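Local coordinates for protein dihydroorotase (Campylobacter jejuni subsp. jejuni, PDB 3PNU) that probably catalyses the reversible cyclisation of N-carbamoyl-L-aspartate to dihydroorotate, a zinc-dependent step of de novo pyrimidine synthesis, at residues 196-210 and 245-259. Residues are numbered along the deposited sequence; the frame is centred on the assembly and turned at random.
Sequences CELLKDYENLYATIT and LCELAFSGYEKVMFG
Extended at chi2 (-160°) and bent at chi3 (-55°), the Lys255 chain carries its ammonium to the carbonyl oxygens of Leu199 and Leu205. Lys255 NZ donates to Leu199 O (2.7 Å) and Leu205 O (2.8 Å), one carbonyl just before the Tyr202-Leu205 turn and the other at its last residue, so a single ammonium ties that loop down. On the way its CB, CG and CD pass the CD1-CE1 side of the Tyr206 ring at about a right angle. Lys200, bent at chi2 (-79°), brings NZ over one face of the Tyr253 ring, 3.9 Å from the ring centroid, in a cation-pi contact. Leu199 CD2 meets Val256 CG2 at 3.4 Å, the side chains crossing at about a right angle, and Ile209 CD1 lies against Val256 CG1 and Leu245 CD2. Cys196 SG touches Leu245 CD2 (3.6 Å), so helix meets helix here. Strands 205-209 and 256-258 pair in parallel from Ala207 N to Lys255 O (3.0 Å) up to Gly259 N and Ile209 O; a water there donates to Thr208 OG1, also hydrogen-bonded to Glu188 OE1, and Gly259 O. Thr210 touches the zinc ligand Asp261. In the TIM barrel's parallel sheet, strand 185-187 flanks 205-209, and helix 299-314 packs on Val256 and Phe258.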
loop_
_atom_site.group_PDB
_atom_site.type_symbol
_atom_site.label_atom_id
_atom_site.label_comp_id
_atom_site.label_asym_id
_atom_site.label_seq_id
_atom_site.Cartn_x
_atom_site.Cartn_y
_atom_site.Cartn_z
ATOM N N CYS A 196 12.225 15.940 -7.667
ATOM C CA CYS A 196 11.936 16.931 -8.693
ATOM C C CYS A 196 12.746 18.182 -8.383
ATOM O O CYS A 196 13.340 18.758 -9.265
ATOM C CB CYS A 196 10.455 17.279 -8.750
ATOM S SG CYS A 196 9.466 15.906 -9.324
ATOM N N GLU A 197 12.778 18.583 -7.125
ATOM C CA GLU A 197 13.528 19.780 -6.708
ATOM C C GLU A 197 15.030 19.598 -6.754
ATOM O O GLU A 197 15.729 20.461 -7.273
ATOM C CB GLU A 197 13.088 20.227 -5.309
ATOM C CG GLU A 197 11.663 20.802 -5.326
ATOM C CD GLU A 197 11.101 21.142 -3.952
ATOM O OE1 GLU A 197 11.777 20.915 -2.919
ATOM O OE2 GLU A 197 9.952 21.638 -3.915
ATOM N N LEU A 198 15.522 18.471 -6.237
ATOM C CA LEU A 198 16.960 18.190 -6.223
ATOM C C LEU A 198 17.551 18.199 -7.636
ATOM O O LEU A 198 18.701 18.533 -7.818
ATOM C CB LEU A 198 17.255 16.835 -5.569
ATOM C CG LEU A 198 18.729 16.493 -5.296
ATOM C CD1 LEU A 198 19.322 17.353 -4.136
ATOM C CD2 LEU A 198 18.883 15.034 -4.966
ATOM N N LEU A 199 16.751 17.824 -8.623
ATOM C CA LEU A 199 17.165 17.800 -10.014
ATOM C C LEU A 199 17.728 19.154 -10.462
ATOM O O LEU A 199 18.655 19.204 -11.272
ATOM C CB LEU A 199 15.964 17.448 -10.888
ATOM C CG LEU A 199 16.137 17.231 -12.386
ATOM C CD1 LEU A 199 17.119 16.091 -12.722
ATOM C CD2 LEU A 199 14.754 16.942 -13.036
ATOM N N LYS A 200 17.146 20.238 -9.939
ATOM C CA LYS A 200 17.545 21.603 -10.295
ATOM C C LYS A 200 18.810 22.053 -9.580
ATOM O O LYS A 200 19.419 23.010 -9.984
ATOM C CB LYS A 200 16.474 22.597 -9.849
ATOM C CG LYS A 200 15.014 22.303 -10.220
ATOM C CD LYS A 200 14.620 22.645 -11.639
ATOM C CE LYS A 200 13.091 22.518 -11.779
ATOM N NZ LYS A 200 12.552 23.022 -13.061
ATOM N N ASP A 201 19.195 21.389 -8.493
ATOM C CA ASP A 201 20.360 21.833 -7.711
ATOM C C ASP A 201 21.725 21.414 -8.238
ATOM O O ASP A 201 22.724 21.970 -7.810
ATOM C CB ASP A 201 20.255 21.345 -6.252
ATOM C CG ASP A 201 19.065 21.944 -5.490
ATOM O OD1 ASP A 201 18.442 22.925 -5.970
ATOM O OD2 ASP A 201 18.758 21.413 -4.387
ATOM N N TYR A 202 21.807 20.423 -9.120
ATOM C CA TYR A 202 23.125 19.987 -9.608
ATOM C C TYR A 202 23.088 19.753 -11.101
ATOM O O TYR A 202 22.202 19.071 -11.613
ATOM C CB TYR A 202 23.612 18.732 -8.850
ATOM C CG TYR A 202 23.824 18.960 -7.363
ATOM C CD1 TYR A 202 25.083 19.298 -6.848
ATOM C CD2 TYR A 202 22.755 18.847 -6.462
ATOM C CE1 TYR A 202 25.271 19.521 -5.460
ATOM C CE2 TYR A 202 22.930 19.060 -5.094
ATOM C CZ TYR A 202 24.191 19.404 -4.597
ATOM O OH TYR A 202 24.336 19.620 -3.247
ATOM N N GLU A 203 24.054 20.319 -11.807
ATOM C CA GLU A 203 24.093 20.207 -13.269
ATOM C C GLU A 203 24.242 18.789 -13.779
ATOM O O GLU A 203 23.786 18.489 -14.854
ATOM C CB GLU A 203 25.222 21.064 -13.842
ATOM C CG GLU A 203 25.005 22.550 -13.634
ATOM C CD GLU A 203 26.230 23.374 -13.970
ATOM O OE1 GLU A 203 26.370 24.462 -13.380
ATOM O OE2 GLU A 203 27.062 22.932 -14.796
ATOM N N ASN A 204 24.888 17.921 -13.012
ATOM C CA ASN A 204 25.068 16.548 -13.436
ATOM C C ASN A 204 23.926 15.581 -13.043
ATOM O O ASN A 204 24.036 14.362 -13.256
ATOM C CB ASN A 204 26.420 16.021 -12.981
ATOM C CG ASN A 204 26.645 16.147 -11.495
ATOM O OD1 ASN A 204 26.163 17.091 -10.840
ATOM N ND2 ASN A 204 27.415 15.207 -10.946
ATOM N N LEU A 205 22.833 16.118 -12.482
ATOM C CA LEU A 205 21.678 15.293 -12.157
ATOM C C LEU A 205 20.641 15.368 -13.265
ATOM O O LEU A 205 20.332 16.451 -13.764
ATOM C CB LEU A 205 21.039 15.690 -10.830
ATOM C CG LEU A 205 21.758 15.258 -9.564
ATOM C CD1 LEU A 205 20.954 15.781 -8.361
ATOM C CD2 LEU A 205 21.905 13.744 -9.515
ATOM N N TYR A 206 20.119 14.196 -13.635
ATOM C CA TYR A 206 19.104 14.065 -14.652
ATOM C C TYR A 206 18.058 13.122 -14.087
ATOM O O TYR A 206 18.234 12.597 -12.993
ATOM C CB TYR A 206 19.709 13.491 -15.943
ATOM C CG TYR A 206 20.793 14.369 -16.557
ATOM C CD1 TYR A 206 20.472 15.368 -17.458
ATOM C CD2 TYR A 206 22.124 14.198 -16.227
ATOM C CE1 TYR A 206 21.438 16.172 -18.001
ATOM C CE2 TYR A 206 23.109 14.996 -16.790
ATOM C CZ TYR A 206 22.753 15.979 -17.668
ATOM O OH TYR A 206 23.709 16.788 -18.227
ATOM N N ALA A 207 16.972 12.892 -14.824
ATOM C CA ALA A 207 15.936 11.990 -14.336
ATOM C C ALA A 207 15.062 11.400 -15.430
ATOM O O ALA A 207 14.939 11.958 -16.524
ATOM C CB ALA A 207 15.059 12.721 -13.309
ATOM N N THR A 208 14.466 10.251 -15.134
ATOM C CA THR A 208 13.507 9.649 -16.029
ATOM C C THR A 208 12.206 9.596 -15.239
ATOM O O THR A 208 12.236 9.487 -14.014
ATOM C CB THR A 208 13.900 8.251 -16.521
ATOM O OG1 THR A 208 13.896 7.310 -15.440
ATOM C CG2 THR A 208 15.267 8.262 -17.195
ATOM N N ILE A 209 11.076 9.717 -15.930
ATOM C CA ILE A 209 9.754 9.624 -15.312
ATOM C C ILE A 209 8.878 8.615 -16.084
ATOM O O ILE A 209 8.926 8.553 -17.326
ATOM C CB ILE A 209 9.027 10.962 -15.282
ATOM C CG1 ILE A 209 9.826 11.991 -14.499
ATOM C CG2 ILE A 209 7.681 10.778 -14.631
ATOM C CD1 ILE A 209 9.199 13.352 -14.490
ATOM N N THR A 210 8.092 7.830 -15.343
ATOM C CA THR A 210 7.242 6.806 -15.930
ATOM C C THR A 210 5.892 7.337 -16.331
ATOM O O THR A 210 5.486 8.459 -15.992
ATOM C CB THR A 210 6.928 5.664 -14.928
ATOM O OG1 THR A 210 6.062 6.166 -13.907
ATOM C CG2 THR A 210 8.189 5.099 -14.330
ATOM N N LEU A 245 5.825 15.997 -10.664
ATOM C CA LEU A 245 6.292 15.167 -11.779
ATOM C C LEU A 245 5.636 15.650 -13.082
ATOM O O LEU A 245 6.306 15.773 -14.112
ATOM C CB LEU A 245 5.970 13.683 -11.547
ATOM C CG LEU A 245 6.670 13.006 -10.356
ATOM C CD1 LEU A 245 6.041 11.669 -9.977
ATOM C CD2 LEU A 245 8.157 12.830 -10.650
ATOM N N CYS A 246 4.325 15.915 -13.028
ATOM C CA CYS A 246 3.585 16.383 -14.201
ATOM C C CYS A 246 4.098 17.746 -14.689
ATOM O O CYS A 246 4.248 17.971 -15.874
ATOM C CB CYS A 246 2.076 16.453 -13.907
ATOM S SG CYS A 246 1.308 14.860 -13.767
ATOM N N GLU A 247 4.365 18.647 -13.765
ATOM C CA GLU A 247 4.888 19.961 -14.103
ATOM C C GLU A 247 6.224 19.838 -14.867
ATOM O O GLU A 247 6.466 20.579 -15.815
ATOM C CB GLU A 247 5.001 20.798 -12.825
ATOM C CG GLU A 247 5.426 22.261 -12.981
ATOM C CD GLU A 247 6.944 22.464 -13.096
ATOM O OE1 GLU A 247 7.379 23.633 -13.251
ATOM O OE2 GLU A 247 7.706 21.469 -13.018
ATOM N N LEU A 248 7.073 18.887 -14.492
ATOM C CA LEU A 248 8.353 18.724 -15.182
ATOM C C LEU A 248 8.152 18.113 -16.554
ATOM O O LEU A 248 8.744 18.552 -17.530
ATOM C CB LEU A 248 9.339 17.866 -14.377
ATOM C CG LEU A 248 9.944 18.429 -13.084
ATOM C CD1 LEU A 248 10.878 17.392 -12.471
ATOM C CD2 LEU A 248 10.707 19.737 -13.318
ATOM N N ALA A 249 7.329 17.083 -16.625
ATOM C CA ALA A 249 7.067 16.417 -17.889
ATOM C C ALA A 249 6.324 17.347 -18.847
ATOM O O ALA A 249 6.749 17.550 -19.985
ATOM C CB ALA A 249 6.271 15.130 -17.662
ATOM N N PHE A 250 5.231 17.936 -18.379
ATOM C CA PHE A 250 4.410 18.801 -19.242
ATOM C C PHE A 250 5.142 20.020 -19.753
ATOM O O PHE A 250 4.857 20.473 -20.852
ATOM C CB PHE A 250 3.102 19.237 -18.568
ATOM C CG PHE A 250 2.198 18.099 -18.185
ATOM C CD1 PHE A 250 2.149 16.945 -18.941
ATOM C CD2 PHE A 250 1.331 18.225 -17.115
ATOM C CE1 PHE A 250 1.289 15.900 -18.596
ATOM C CE2 PHE A 250 0.470 17.191 -16.776
ATOM C CZ PHE A 250 0.454 16.029 -17.521
ATOM N N SER A 251 6.074 20.551 -18.966
ATOM C CA SER A 251 6.843 21.718 -19.382
ATOM C C SER A 251 8.014 21.315 -20.286
ATOM O O SER A 251 8.705 22.169 -20.812
ATOM C CB SER A 251 7.407 22.436 -18.171
ATOM O OG SER A 251 8.409 21.634 -17.538
ATOM N N GLY A 252 8.240 20.018 -20.452
ATOM C CA GLY A 252 9.348 19.527 -21.258
ATOM C C GLY A 252 10.718 19.815 -20.671
ATOM O O GLY A 252 11.705 19.787 -21.395
ATOM N N TYR A 253 10.793 20.075 -19.364
ATOM C CA TYR A 253 12.074 20.367 -18.702
ATOM C C TYR A 253 13.196 19.489 -19.274
ATOM O O TYR A 253 13.106 18.265 -19.287
ATOM C CB TYR A 253 11.970 20.228 -17.189
ATOM C CG TYR A 253 13.226 20.643 -16.492
ATOM C CD1 TYR A 253 13.588 21.976 -16.442
ATOM C CD2 TYR A 253 14.055 19.708 -15.875
ATOM C CE1 TYR A 253 14.747 22.379 -15.809
ATOM C CE2 TYR A 253 15.221 20.105 -15.231
ATOM C CZ TYR A 253 15.555 21.443 -15.206
ATOM O OH TYR A 253 16.696 21.864 -14.570
ATOM N N GLU A 254 14.249 20.159 -19.724
ATOM C CA GLU A 254 15.355 19.544 -20.460
ATOM C C GLU A 254 16.125 18.376 -19.822
ATOM O O GLU A 254 16.708 17.572 -20.554
ATOM C CB GLU A 254 16.346 20.640 -20.870
ATOM C CG GLU A 254 16.989 21.329 -19.664
ATOM C CD GLU A 254 17.844 22.534 -20.027
ATOM O OE1 GLU A 254 17.935 23.437 -19.176
ATOM O OE2 GLU A 254 18.399 22.588 -21.154
ATOM N N LYS A 255 16.151 18.276 -18.494
ATOM C CA LYS A 255 16.894 17.193 -17.844
ATOM C C LYS A 255 16.020 15.974 -17.478
ATOM O O LYS A 255 16.501 15.022 -16.843
ATOM C CB LYS A 255 17.647 17.713 -16.621
ATOM C CG LYS A 255 18.578 18.886 -16.937
ATOM C CD LYS A 255 19.673 19.081 -15.881
ATOM C CE LYS A 255 19.160 19.247 -14.454
ATOM N NZ LYS A 255 20.307 19.243 -13.466
ATOM N N VAL A 256 14.743 16.014 -17.873
ATOM C CA VAL A 256 13.826 14.923 -17.629
ATOM C C VAL A 256 13.577 14.188 -18.947
ATOM O O VAL A 256 13.446 14.816 -19.992
ATOM C CB VAL A 256 12.531 15.416 -17.008
ATOM C CG1 VAL A 256 11.438 14.380 -17.166
ATOM C CG2 VAL A 256 12.766 15.762 -15.533
ATOM N N MET A 257 13.539 12.861 -18.887
ATOM C CA MET A 257 13.351 12.017 -20.059
ATOM C C MET A 257 12.306 10.982 -19.734
ATOM O O MET A 257 12.184 10.564 -18.596
ATOM C CB MET A 257 14.648 11.279 -20.374
ATOM C CG MET A 257 15.818 12.162 -20.771
ATOM S SD MET A 257 17.410 11.319 -20.619
ATOM C CE MET A 257 17.721 11.423 -18.864
ATOM N N PHE A 258 11.536 10.552 -20.721
ATOM C CA PHE A 258 10.559 9.531 -20.447
ATOM C C PHE A 258 11.243 8.182 -20.330
ATOM O O PHE A 258 12.105 7.837 -21.137
ATOM C CB PHE A 258 9.487 9.471 -21.514
ATOM C CG PHE A 258 8.632 8.271 -21.399
ATOM C CD1 PHE A 258 7.657 8.204 -20.441
ATOM C CD2 PHE A 258 8.823 7.197 -22.238
ATOM C CE1 PHE A 258 6.864 7.070 -20.318
ATOM C CE2 PHE A 258 8.034 6.069 -22.129
ATOM C CZ PHE A 258 7.062 6.010 -21.156
ATOM N N GLY A 259 10.866 7.455 -19.286
ATOM C CA GLY A 259 11.364 6.109 -18.986
ATOM C C GLY A 259 10.160 5.394 -18.391
ATOM O O GLY A 259 9.688 5.760 -17.321
HETATM O O HOH W 1 11.592 5.470 -15.486
#